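Local coordinates for protein Afp3 (Serratia entomophila, PDB 6RBN) that probably builds, together with Afp2, the contractile sheath that surrounds the inner tube of the anti-feeding prophage, a phage-tail-like injection system, at residues D[46-51]-D[58-63]; D[113-118]-D[124-129]; D[370-375]-D[424-429]; D[408-411]-D[415-418]. All blocks are in the same frame, centred on the assembly; numbering follows the deposited sequence.

Contact 1. Residues D[46-51]-D[58-63]; sequences VITRIG and ILFDSN
The ring of F60 meets T48 and I50 at its edge, close to the ring plane. T48 brings its hydroxyl to the far end of the ring, with OG1 3.6 Å from F60 CZ and as near to CE2, while I50 places its terminal methyl beside the same flank, CD1 lying 3.7 Å from F60 CE2. Across the segments neither of them lies over a face; outside the two segments the ring of Y56 meets that of F60 with the planes about 20° apart. Further along, I50 and L59 run antiparallel past each other and touch through their delta methyls, I50 CD1 to L59 CD1 at 3.8 Å. The isoleucine reaches this place through its longer branch: CG1 stands anti to the carbonyl carbon (chi1 -58°), and a second turn at chi2, -62°, folds CD1 in between leucine and phenylalanine.

The fold element is a short strand followed by a helix that packs back on it. Strand 48-49, weakly bonded, is one of the two edge strands, within this chain, of a small mixed sheet, and helix 53-59 ends at L59, with F60 the first residue to leave helical geometry. I50, L59 and F60 suit the place because their side chains supply apolar surface between strand and helix end. I50 and F60 are buried, whereas T48, partly exposed, lends a small polar side chain at the margin. L43 packs on T48 and F60, and L128 of the adjoining strand on I50. I58, in the last turn of the helix, packs against T320 of a neighbouring Afp2 subunit.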
loop_
_atom_site.group_PDB
_atom_site.type_symbol
_atom_site.label_atom_id
_atom_site.label_comp_id
_atom_site.label_asym_id
_atom_site.label_seq_id
_atom_site.Cartn_x
_atom_site.Cartn_y
_atom_site.Cartn_z
ATOM N N VAL D 46 -47.829 -31.923 50.625
ATOM C CA VAL D 46 -46.898 -31.027 49.950
ATOM C C VAL D 46 -47.173 -31.026 48.453
ATOM O O VAL D 46 -48.009 -31.792 47.961
ATOM C CB VAL D 46 -45.440 -31.423 50.237
ATOM C CG1 VAL D 46 -45.142 -31.302 51.718
ATOM C CG2 VAL D 46 -45.172 -32.830 49.750
ATOM N N ILE D 47 -46.468 -30.168 47.725
ATOM C CA ILE D 47 -46.607 -30.044 46.280
ATOM C C ILE D 47 -45.429 -30.738 45.615
ATOM O O ILE D 47 -44.270 -30.433 45.918
ATOM C CB ILE D 47 -46.687 -28.567 45.859
ATOM C CG1 ILE D 47 -47.967 -27.932 46.395
ATOM C CG2 ILE D 47 -46.603 -28.428 44.355
ATOM C CD1 ILE D 47 -48.018 -26.440 46.229
ATOM N N THR D 48 -45.722 -31.673 44.715
ATOM C CA THR D 48 -44.700 -32.437 44.017
ATOM C C THR D 48 -44.733 -32.130 42.527
ATOM O O THR D 48 -45.789 -31.849 41.959
ATOM C CB THR D 48 -44.883 -33.938 44.225
ATOM O OG1 THR D 48 -46.163 -34.334 43.716
ATOM C CG2 THR D 48 -44.808 -34.278 45.695
ATOM N N ARG D 49 -43.563 -32.200 41.899
ATOM C CA ARG D 49 -43.432 -31.972 40.468
ATOM C C ARG D 49 -43.535 -33.298 39.727
ATOM O O ARG D 49 -42.872 -34.273 40.092
ATOM C CB ARG D 49 -42.099 -31.297 40.148
ATOM C CG ARG D 49 -41.937 -30.929 38.692
ATOM C CD ARG D 49 -40.607 -30.261 38.432
ATOM N NE ARG D 49 -40.467 -29.882 37.033
ATOM C CZ ARG D 49 -39.976 -30.681 36.091
ATOM N NH1 ARG D 49 -39.578 -31.906 36.401
ATOM N NH2 ARG D 49 -39.884 -30.255 34.841
ATOM N N ILE D 50 -44.367 -33.332 38.690
ATOM C CA ILE D 50 -44.638 -34.540 37.920
ATOM C C ILE D 50 -44.235 -34.244 36.481
ATOM O O ILE D 50 -45.037 -33.734 35.692
ATOM C CB ILE D 50 -46.105 -34.968 38.025
ATOM C CG1 ILE D 50 -46.473 -35.194 39.485
ATOM C CG2 ILE D 50 -46.360 -36.249 37.273
ATOM C CD1 ILE D 50 -45.684 -36.291 40.150
ATOM N N GLY D 51 -42.993 -34.585 36.129
ATOM C CA GLY D 51 -42.446 -34.167 34.850
ATOM C C GLY D 51 -43.035 -34.884 33.652
ATOM O O GLY D 51 -43.023 -34.346 32.542
ATOM N N ILE D 58 -45.064 -43.741 39.172
ATOM C CA ILE D 58 -44.131 -44.204 40.192
ATOM C C ILE D 58 -44.453 -43.576 41.541
ATOM O O ILE D 58 -44.435 -44.253 42.574
ATOM C CB ILE D 58 -42.689 -43.907 39.744
ATOM C CG1 ILE D 58 -42.372 -44.681 38.469
ATOM C CG2 ILE D 58 -41.687 -44.266 40.826
ATOM C CD1 ILE D 58 -41.085 -44.272 37.828
ATOM N N LEU D 59 -44.777 -42.284 41.554
ATOM C CA LEU D 59 -45.007 -41.587 42.813
ATOM C C LEU D 59 -46.425 -41.802 43.324
ATOM O O LEU D 59 -46.637 -42.000 44.524
ATOM C CB LEU D 59 -44.717 -40.098 42.644
ATOM C CG LEU D 59 -43.261 -39.758 42.339
ATOM C CD1 LEU D 59 -43.111 -38.278 42.064
ATOM C CD2 LEU D 59 -42.375 -40.176 43.488
ATOM N N PHE D 60 -47.408 -41.763 42.433
ATOM C CA PHE D 60 -48.810 -41.860 42.805
ATOM C C PHE D 60 -49.411 -43.166 42.306
ATOM O O PHE D 60 -48.938 -43.769 41.341
ATOM C CB PHE D 60 -49.602 -40.682 42.241
ATOM C CG PHE D 60 -49.255 -39.365 42.862
ATOM C CD1 PHE D 60 -49.871 -38.952 44.027
ATOM C CD2 PHE D 60 -48.296 -38.549 42.289
ATOM C CE1 PHE D 60 -49.550 -37.742 44.602
ATOM C CE2 PHE D 60 -47.967 -37.340 42.862
ATOM C CZ PHE D 60 -48.599 -36.936 44.019
ATOM N N ASP D 61 -50.471 -43.596 42.983
ATOM C CA ASP D 61 -51.219 -44.764 42.543
ATOM C C ASP D 61 -52.061 -44.375 41.338
ATOM O O ASP D 61 -52.909 -43.482 41.429
ATOM C CB ASP D 61 -52.100 -45.285 43.675
ATOM C CG ASP D 61 -52.634 -46.684 43.413
ATOM O OD1 ASP D 61 -52.320 -47.270 42.359
ATOM O OD2 ASP D 61 -53.375 -47.202 44.276
ATOM N N SER D 62 -51.827 -45.033 40.208
ATOM C CA SER D 62 -52.494 -44.668 38.968
ATOM C C SER D 62 -53.644 -45.593 38.604
ATOM O O SER D 62 -54.340 -45.321 37.622
ATOM C CB SER D 62 -51.487 -44.635 37.816
ATOM O OG SER D 62 -50.972 -45.927 37.554
ATOM N N ASN D 63 -53.862 -46.673 39.352
ATOM C CA ASN D 63 -54.993 -47.564 39.066
ATOM C C ASN D 63 -56.200 -47.173 39.913
ATOM O O ASN D 63 -57.196 -46.678 39.378
ATOM C CB ASN D 63 -54.586 -49.017 39.306
ATOM C CG ASN D 63 -53.458 -49.456 38.398
ATOM O OD1 ASN D 63 -52.359 -49.766 38.857
ATOM N ND2 ASN D 63 -53.722 -49.473 37.097
#

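Contact 2. Residues D[113-118]-D[124-129]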
loop_
_atom_site.group_PDB
_atom_site.type_symbol
_atom_site.label_atom_id
_atom_site.label_comp_id
_atom_site.label_asym_id
_atom_site.label_seq_id
_atom_site.Cartn_x
_atom_site.Cartn_y
_atom_site.Cartn_z
ATOM N N VAL D 113 -57.455 -40.087 35.827
ATOM C CA VAL D 113 -57.959 -39.977 34.464
ATOM C C VAL D 113 -57.772 -38.557 33.947
ATOM O O VAL D 113 -57.474 -38.351 32.764
ATOM C CB VAL D 113 -59.437 -40.423 34.425
ATOM C CG1 VAL D 113 -60.028 -40.306 33.030
ATOM C CG2 VAL D 113 -59.570 -41.846 34.934
ATOM N N ALA D 114 -57.895 -37.561 34.827
ATOM C CA ALA D 114 -57.791 -36.166 34.409
ATOM C C ALA D 114 -56.364 -35.784 34.035
ATOM O O ALA D 114 -56.167 -34.869 33.229
ATOM C CB ALA D 114 -58.315 -35.247 35.510
ATOM N N LEU D 115 -55.357 -36.462 34.592
ATOM C CA LEU D 115 -53.991 -36.166 34.177
ATOM C C LEU D 115 -53.617 -36.827 32.865
ATOM O O LEU D 115 -52.767 -36.296 32.146
ATOM C CB LEU D 115 -52.975 -36.581 35.234
ATOM C CG LEU D 115 -52.859 -35.650 36.425
ATOM C CD1 LEU D 115 -51.763 -36.150 37.303
ATOM C CD2 LEU D 115 -52.554 -34.258 35.945
ATOM N N ARG D 116 -54.200 -37.980 32.544
ATOM C CA ARG D 116 -53.929 -38.586 31.246
ATOM C C ARG D 116 -54.484 -37.724 30.120
ATOM O O ARG D 116 -53.840 -37.567 29.078
ATOM C CB ARG D 116 -54.483 -40.009 31.210
ATOM C CG ARG D 116 -54.364 -40.679 29.862
ATOM C CD ARG D 116 -54.565 -42.171 29.924
ATOM N NE ARG D 116 -53.387 -42.827 30.483
ATOM C CZ ARG D 116 -53.319 -44.119 30.783
ATOM N NH1 ARG D 116 -52.200 -44.621 31.283
ATOM N NH2 ARG D 116 -54.365 -44.907 30.583
ATOM N N LEU D 117 -55.625 -37.083 30.341
ATOM C CA LEU D 117 -56.130 -36.136 29.358
ATOM C C LEU D 117 -55.340 -34.836 29.342
ATOM O O LEU D 117 -55.442 -34.082 28.372
ATOM C CB LEU D 117 -57.596 -35.850 29.628
ATOM C CG LEU D 117 -58.471 -37.082 29.457
ATOM C CD1 LEU D 117 -59.849 -36.738 29.902
ATOM C CD2 LEU D 117 -58.466 -37.535 28.013
ATOM N N TYR D 118 -54.568 -34.555 30.390
ATOM C CA TYR D 118 -53.691 -33.389 30.371
ATOM C C TYR D 118 -52.495 -33.617 29.457
ATOM O O TYR D 118 -52.136 -32.744 28.660
ATOM C CB TYR D 118 -53.236 -33.043 31.787
ATOM C CG TYR D 118 -52.200 -31.947 31.835
ATOM C CD1 TYR D 118 -52.540 -30.632 31.559
ATOM C CD2 TYR D 118 -50.882 -32.229 32.159
ATOM C CE1 TYR D 118 -51.594 -29.632 31.602
ATOM C CE2 TYR D 118 -49.933 -31.238 32.201
ATOM C CZ TYR D 118 -50.293 -29.944 31.924
ATOM O OH TYR D 118 -49.347 -28.954 31.964
ATOM N N GLY D 124 -46.650 -30.900 30.468
ATOM C CA GLY D 124 -45.916 -29.876 31.165
ATOM C C GLY D 124 -45.274 -30.398 32.433
ATOM O O GLY D 124 -45.343 -31.588 32.744
ATOM N N PRO D 125 -44.616 -29.510 33.184
ATOM C CA PRO D 125 -44.002 -29.944 34.452
ATOM C C PRO D 125 -45.008 -30.319 35.531
ATOM O O PRO D 125 -44.646 -31.060 36.453
ATOM C CB PRO D 125 -43.150 -28.732 34.852
ATOM C CG PRO D 125 -42.885 -28.012 33.570
ATOM C CD PRO D 125 -44.140 -28.180 32.770
ATOM N N CYS D 126 -46.231 -29.772 35.481
ATOM C CA CYS D 126 -47.430 -30.327 36.115
ATOM C C CYS D 126 -47.333 -30.577 37.622
ATOM O O CYS D 126 -47.231 -31.729 38.050
ATOM C CB CYS D 126 -47.816 -31.627 35.402
ATOM S SG CYS D 126 -49.428 -32.310 35.839
ATOM N N TYR D 127 -47.273 -29.524 38.428
ATOM C CA TYR D 127 -47.282 -29.671 39.877
ATOM C C TYR D 127 -48.626 -30.205 40.364
ATOM O O TYR D 127 -49.678 -29.891 39.805
ATOM C CB TYR D 127 -46.964 -28.338 40.555
ATOM C CG TYR D 127 -45.531 -27.913 40.373
ATOM C CD1 TYR D 127 -44.536 -28.377 41.222
ATOM C CD2 TYR D 127 -45.165 -27.084 39.331
ATOM C CE1 TYR D 127 -43.226 -28.005 41.049
ATOM C CE2 TYR D 127 -43.857 -26.711 39.147
ATOM C CZ TYR D 127 -42.891 -27.172 40.009
ATOM O OH TYR D 127 -41.584 -26.796 39.828
ATOM N N LEU D 128 -48.579 -31.044 41.398
ATOM C CA LEU D 128 -49.772 -31.644 41.979
ATOM C C LEU D 128 -49.826 -31.365 43.472
ATOM O O LEU D 128 -48.794 -31.340 44.143
ATOM C CB LEU D 128 -49.821 -33.158 41.773
ATOM C CG LEU D 128 -49.883 -33.736 40.366
ATOM C CD1 LEU D 128 -50.006 -35.241 40.464
ATOM C CD2 LEU D 128 -51.019 -33.145 39.572
ATOM N N TYR D 129 -51.036 -31.173 43.986
ATOM C CA TYR D 129 -51.272 -31.041 45.424
ATOM C C TYR D 129 -52.382 -31.993 45.836
ATOM O O TYR D 129 -53.570 -31.683 45.635
ATOM C CB TYR D 129 -51.635 -29.606 45.790
ATOM C CG TYR D 129 -51.864 -29.402 47.267
ATOM C CD1 TYR D 129 -50.799 -29.401 48.155
ATOM C CD2 TYR D 129 -53.141 -29.202 47.773
ATOM C CE1 TYR D 129 -50.999 -29.214 49.504
ATOM C CE2 TYR D 129 -53.348 -29.013 49.121
ATOM C CZ TYR D 129 -52.272 -29.021 49.979
ATOM O OH TYR D 129 -52.471 -28.833 51.324
#
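Helix 111-120 turns back through a short connection onto strand 127-130, the middle strand of a small mixed sheet, and onto the loop just before it; this contact is the apolar seam between them. At one end L115 and L128 meet end to end through their methyls, with L115 CD1 3.7 Å from L128 CD1. The other methyl of the helix leucine, L115 CD2, lies 3.7 Å from C126 SG. Cysteine suits this place because its sulfur is compact and weakly polar, able to touch a leucine methyl and an aromatic ring together. The ring is that of Y118: C126 SG stands 4.6 Å from its centroid, 45° off the ring normal, an oblique sulfur-aromatic contact. With SG anti to the backbone N of C126 (chi1 -169°), the thiol projects from the loop before the strand toward the helix. Y118 extends past the sulfur to G124, in the same loop, where Y118 OH comes within 3.6 Å of G124 CA. Glycine suits the place, its fully extended backbone lying bare beside the tyrosine.

All five touching residues are buried. F32 of strand 31-34 touches L115, C126 and L128 and meets the Y118 ring edge-to-face, while W53 and Y56 of helix 53-59 pack on L115 and A275 of helix 271-284 lies against Y118.

Contact 3. Residues D[370-375]-D[424-429]; sequences EPNSQL and GKMIIQ
N372 and M426 lie alongside each other pointing opposite ways, the amide reaching toward strand 425-432 and the methionine coming back toward the loop that leads into helix 374-392. This is a loop-to-strand contact in the phage tail sheath C-terminal domain. N372 sits at the centre of an inverse gamma turn, just before the N-cap residue S373, and its CG stands anti to the backbone N (chi1 -166°), which carries the amide across to the strand. Asparagine suits the place because its short amide offers a donor and an acceptor at once. The acceptor, N372 OD1, is taken by NE1 of W377 in the helix, and that bond probably fixes which way the amide is turned. M426 is buried, and its flexible chain bends at chi3 (74°) to pack on T376 and W377 as well. Its methyl carbon CE comes 3.9 Å from N372 OD1. The same strand pairs in a parallel ladder with a strand of a neighbouring Afp2 subunit, so the sheet continues across the subunit interface. The donor side of the amide makes one weak hydrogen bond, N372 ND2 to K425 O, at 3.3 Å and 158°.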
loop_
_atom_site.group_PDB
_atom_site.type_symbol
_atom_site.label_atom_id
_atom_site.label_comp_id
_atom_site.label_asym_id
_atom_site.label_seq_id
_atom_site.Cartn_x
_atom_site.Cartn_y
_atom_site.Cartn_z
ATOM N N GLU D 370 -27.512 -3.975 43.408
ATOM C CA GLU D 370 -26.551 -3.173 42.680
ATOM C C GLU D 370 -26.526 -1.767 43.269
ATOM O O GLU D 370 -27.435 -1.391 44.011
ATOM C CB GLU D 370 -26.930 -3.139 41.202
ATOM C CG GLU D 370 -26.790 -4.464 40.496
ATOM C CD GLU D 370 -25.350 -4.898 40.348
ATOM O OE1 GLU D 370 -24.476 -4.021 40.195
ATOM O OE2 GLU D 370 -25.089 -6.116 40.387
ATOM N N PRO D 371 -25.480 -0.982 42.997
ATOM C CA PRO D 371 -25.512 0.428 43.404
ATOM C C PRO D 371 -26.600 1.192 42.669
ATOM O O PRO D 371 -26.691 1.154 41.442
ATOM C CB PRO D 371 -24.116 0.933 43.031
ATOM C CG PRO D 371 -23.272 -0.269 43.073
ATOM C CD PRO D 371 -24.126 -1.385 42.578
ATOM N N ASN D 372 -27.436 1.892 43.436
ATOM C CA ASN D 372 -28.592 2.597 42.885
ATOM C C ASN D 372 -28.112 3.911 42.275
ATOM O O ASN D 372 -28.283 4.998 42.828
ATOM C CB ASN D 372 -29.641 2.822 43.965
ATOM C CG ASN D 372 -30.983 3.245 43.404
ATOM O OD1 ASN D 372 -31.158 3.367 42.193
ATOM N ND2 ASN D 372 -31.942 3.475 44.286
ATOM N N SER D 373 -27.503 3.801 41.102
ATOM C CA SER D 373 -26.944 4.932 40.380
ATOM C C SER D 373 -27.521 4.970 38.969
ATOM O O SER D 373 -28.287 4.097 38.566
ATOM C CB SER D 373 -25.417 4.854 40.350
ATOM O OG SER D 373 -24.979 3.724 39.617
ATOM N N GLN D 374 -27.133 5.999 38.216
ATOM C CA GLN D 374 -27.668 6.185 36.873
ATOM C C GLN D 374 -27.081 5.183 35.890
ATOM O O GLN D 374 -27.695 4.916 34.855
ATOM C CB GLN D 374 -27.397 7.621 36.420
ATOM C CG GLN D 374 -28.295 8.157 35.314
ATOM C CD GLN D 374 -27.772 7.895 33.924
ATOM O OE1 GLN D 374 -26.581 7.719 33.718
ATOM N NE2 GLN D 374 -28.664 7.905 32.954
ATOM N N LEU D 375 -25.916 4.614 36.201
ATOM C CA LEU D 375 -25.348 3.546 35.386
ATOM C C LEU D 375 -26.164 2.267 35.499
ATOM O O LEU D 375 -26.299 1.536 34.515
ATOM C CB LEU D 375 -23.888 3.319 35.795
ATOM C CG LEU D 375 -22.891 2.352 35.141
ATOM C CD1 LEU D 375 -22.970 0.949 35.713
ATOM C CD2 LEU D 375 -23.081 2.306 33.644
ATOM N N GLY D 424 -33.859 3.561 48.650
ATOM C CA GLY D 424 -33.298 2.372 48.037
ATOM C C GLY D 424 -34.135 1.670 46.989
ATOM O O GLY D 424 -34.121 0.439 46.922
ATOM N N LYS D 425 -34.848 2.417 46.154
ATOM C CA LYS D 425 -35.700 1.801 45.151
ATOM C C LYS D 425 -35.561 2.534 43.825
ATOM O O LYS D 425 -35.241 3.724 43.785
ATOM C CB LYS D 425 -37.166 1.785 45.604
ATOM C CG LYS D 425 -37.792 3.149 45.752
ATOM C CD LYS D 425 -39.223 3.058 46.229
ATOM C CE LYS D 425 -39.282 2.712 47.699
ATOM N NZ LYS D 425 -40.675 2.770 48.210
ATOM N N MET D 426 -35.779 1.802 42.735
ATOM C CA MET D 426 -35.879 2.389 41.410
ATOM C C MET D 426 -37.252 2.085 40.830
ATOM O O MET D 426 -37.809 1.007 41.055
ATOM C CB MET D 426 -34.763 1.897 40.473
ATOM C CG MET D 426 -34.751 0.422 40.162
ATOM S SD MET D 426 -33.388 -0.027 39.074
ATOM C CE MET D 426 -32.010 0.068 40.204
ATOM N N ILE D 427 -37.811 3.054 40.109
ATOM C CA ILE D 427 -39.171 2.974 39.590
ATOM C C ILE D 427 -39.119 3.091 38.076
ATOM O O ILE D 427 -38.555 4.050 37.542
ATOM C CB ILE D 427 -40.075 4.059 40.201
ATOM C CG1 ILE D 427 -40.222 3.834 41.702
ATOM C CG2 ILE D 427 -41.438 4.058 39.542
ATOM C CD1 ILE D 427 -40.942 4.933 42.406
ATOM N N ILE D 428 -39.702 2.110 37.393
ATOM C CA ILE D 428 -39.618 1.960 35.947
ATOM C C ILE D 428 -41.034 1.947 35.398
ATOM O O ILE D 428 -41.903 1.258 35.941
ATOM C CB ILE D 428 -38.897 0.655 35.577
ATOM C CG1 ILE D 428 -37.563 0.569 36.300
ATOM C CG2 ILE D 428 -38.651 0.579 34.087
ATOM C CD1 ILE D 428 -37.101 -0.821 36.455
ATOM N N GLN D 429 -41.269 2.693 34.326
ATOM C CA GLN D 429 -42.563 2.700 33.656
ATOM C C GLN D 429 -42.442 1.980 32.326
ATOM O O GLN D 429 -41.745 2.449 31.421
ATOM C CB GLN D 429 -43.073 4.124 33.454
ATOM C CG GLN D 429 -43.464 4.803 34.738
ATOM C CD GLN D 429 -43.943 6.211 34.513
ATOM O OE1 GLN D 429 -43.943 6.701 33.388
ATOM N NE2 GLN D 429 -44.342 6.878 35.586
#

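Contact 4. Residues D[408-411]-D[415-418]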
loop_
_atom_site.group_PDB
_atom_site.type_symbol
_atom_site.label_atom_id
_atom_site.label_comp_id
_atom_site.label_asym_id
_atom_site.label_seq_id
_atom_site.Cartn_x
_atom_site.Cartn_y
_atom_site.Cartn_z
ATOM N N VAL D 408 -39.942 2.169 27.429
ATOM C CA VAL D 408 -39.355 1.979 28.752
ATOM C C VAL D 408 -38.819 3.326 29.214
ATOM O O VAL D 408 -38.096 3.995 28.469
ATOM C CB VAL D 408 -38.226 0.927 28.748
ATOM C CG1 VAL D 408 -37.709 0.702 30.155
ATOM C CG2 VAL D 408 -38.683 -0.380 28.138
ATOM N N ARG D 409 -39.174 3.730 30.433
ATOM C CA ARG D 409 -38.774 5.022 30.973
ATOM C C ARG D 409 -38.199 4.854 32.370
ATOM O O ARG D 409 -38.803 4.204 33.223
ATOM C CB ARG D 409 -39.956 5.989 31.024
ATOM C CG ARG D 409 -40.484 6.382 29.668
ATOM C CD ARG D 409 -41.718 7.239 29.789
ATOM N NE ARG D 409 -42.290 7.520 28.479
ATOM C CZ ARG D 409 -43.443 8.150 28.288
ATOM N NH1 ARG D 409 -44.154 8.564 29.325
ATOM N NH2 ARG D 409 -43.889 8.360 27.058
ATOM N N VAL D 410 -37.034 5.456 32.595
ATOM C CA VAL D 410 -36.408 5.490 33.912
ATOM C C VAL D 410 -35.516 6.725 33.962
ATOM O O VAL D 410 -34.973 7.160 32.942
ATOM C CB VAL D 410 -35.643 4.172 34.202
ATOM C CG1 VAL D 410 -34.452 3.989 33.277
ATOM C CG2 VAL D 410 -35.232 4.067 35.667
ATOM N N GLY D 411 -35.426 7.333 35.140
ATOM C CA GLY D 411 -34.591 8.506 35.306
ATOM C C GLY D 411 -34.723 9.029 36.719
ATOM O O GLY D 411 -35.323 8.384 37.577
ATOM N N THR D 415 -40.015 9.590 36.543
ATOM C CA THR D 415 -40.465 8.377 37.253
ATOM C C THR D 415 -39.974 8.264 38.694
ATOM O O THR D 415 -40.424 7.355 39.392
ATOM C CB THR D 415 -40.084 7.056 36.555
ATOM O OG1 THR D 415 -38.668 6.873 36.596
ATOM C CG2 THR D 415 -40.531 7.048 35.114
ATOM N N MET D 416 -39.098 9.143 39.174
ATOM C CA MET D 416 -38.628 9.065 40.550
ATOM C C MET D 416 -38.476 10.456 41.141
ATOM O O MET D 416 -38.618 11.468 40.453
ATOM C CB MET D 416 -37.297 8.318 40.686
ATOM C CG MET D 416 -37.412 6.813 40.671
ATOM S SD MET D 416 -35.888 5.995 41.160
ATOM C CE MET D 416 -34.989 5.919 39.628
ATOM N N THR D 417 -38.238 10.484 42.446
ATOM C CA THR D 417 -37.795 11.659 43.174
ATOM C C THR D 417 -36.571 11.267 43.986
ATOM O O THR D 417 -36.329 10.085 44.229
ATOM C CB THR D 417 -38.881 12.216 44.107
ATOM O OG1 THR D 417 -39.255 11.215 45.060
ATOM C CG2 THR D 417 -40.106 12.665 43.326
ATOM N N GLN D 418 -35.810 12.277 44.419
ATOM C CA GLN D 418 -34.565 12.029 45.145
ATOM C C GLN D 418 -34.813 11.374 46.501
ATOM O O GLN D 418 -33.969 10.609 46.982
ATOM C CB GLN D 418 -33.793 13.343 45.298
ATOM C CG GLN D 418 -32.435 13.226 45.967
ATOM C CD GLN D 418 -31.500 12.292 45.233
ATOM O OE1 GLN D 418 -31.268 11.165 45.664
ATOM N NE2 GLN D 418 -30.949 12.760 44.124
#
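T415 and M416 both turn their side chains back to residues 409-411, so that the chain folds on itself in a short loop of the phage tail sheath C-terminal domain. The preceding strand, 406-409, pairs antiparallel with strand 425-432, and the loop leads on toward helix 418-422.

The methionine can be followed outward. M416 CB lies 3.7 Å from G411 O, and CG remains beside the same carbonyl oxygen, 4.1 Å from G411 O. SD turns toward the neighbouring strand 425-432, where M426 and I427 pack on this side chain. A bend at chi3, -86°, then swings the methyl back, so that CE returns to G411 O and also touches a branch of V410, with M416 CE 4.4 Å from V410 CG2. A long unbranched chain suits the place, because it can bend beside the carbonyl oxygen of G411 and still pack on W377 of helix 374-392. Glycine at 411 suits its fully extended backbone (phi 177°, psi -171°), and its carbonyl oxygen is what M416 meets. V410, buried and turned the other way at CB, packs on Q381 of the same helix.

T415 meets the other segment with both branches. Its methyl touches the backbone of R409, T415 CG2 lying 3.8 Å from R409 O, and its hydroxyl is hydrogen-bonded to I427 O of the adjacent strand, which ties loop to sheet. R409 points its guanidinium elsewhere, NH1 bonding to S19 OG of a neighbouring Afp2 subunit. Beside G411 the threonine hydroxyl is merely close, with T415 OG1 3.6 Å from G411 N.

Overall arrangement
The four contacts form two pairs, far apart in the folded chain. Contacts 1 and 2 have centres 9 Å apart and share a sheet: strands 48-49 and 127-130 are neighbours, joined by T48 O to L128 N at 3.0 Å. Contacts 3 and 4, with centres 8 Å apart in the C-terminal domain, are joined in the same way through strands 425-432 and 406-409, with Q429 O 3.0 Å from R409 N; along the sequence contact 4 falls between the two segments of contact 3. The pairs do not touch: contacts 2 and 3, on opposite sides of the chain's centre, lie about 41 Å apart between centres and about 26 Å between nearest atoms.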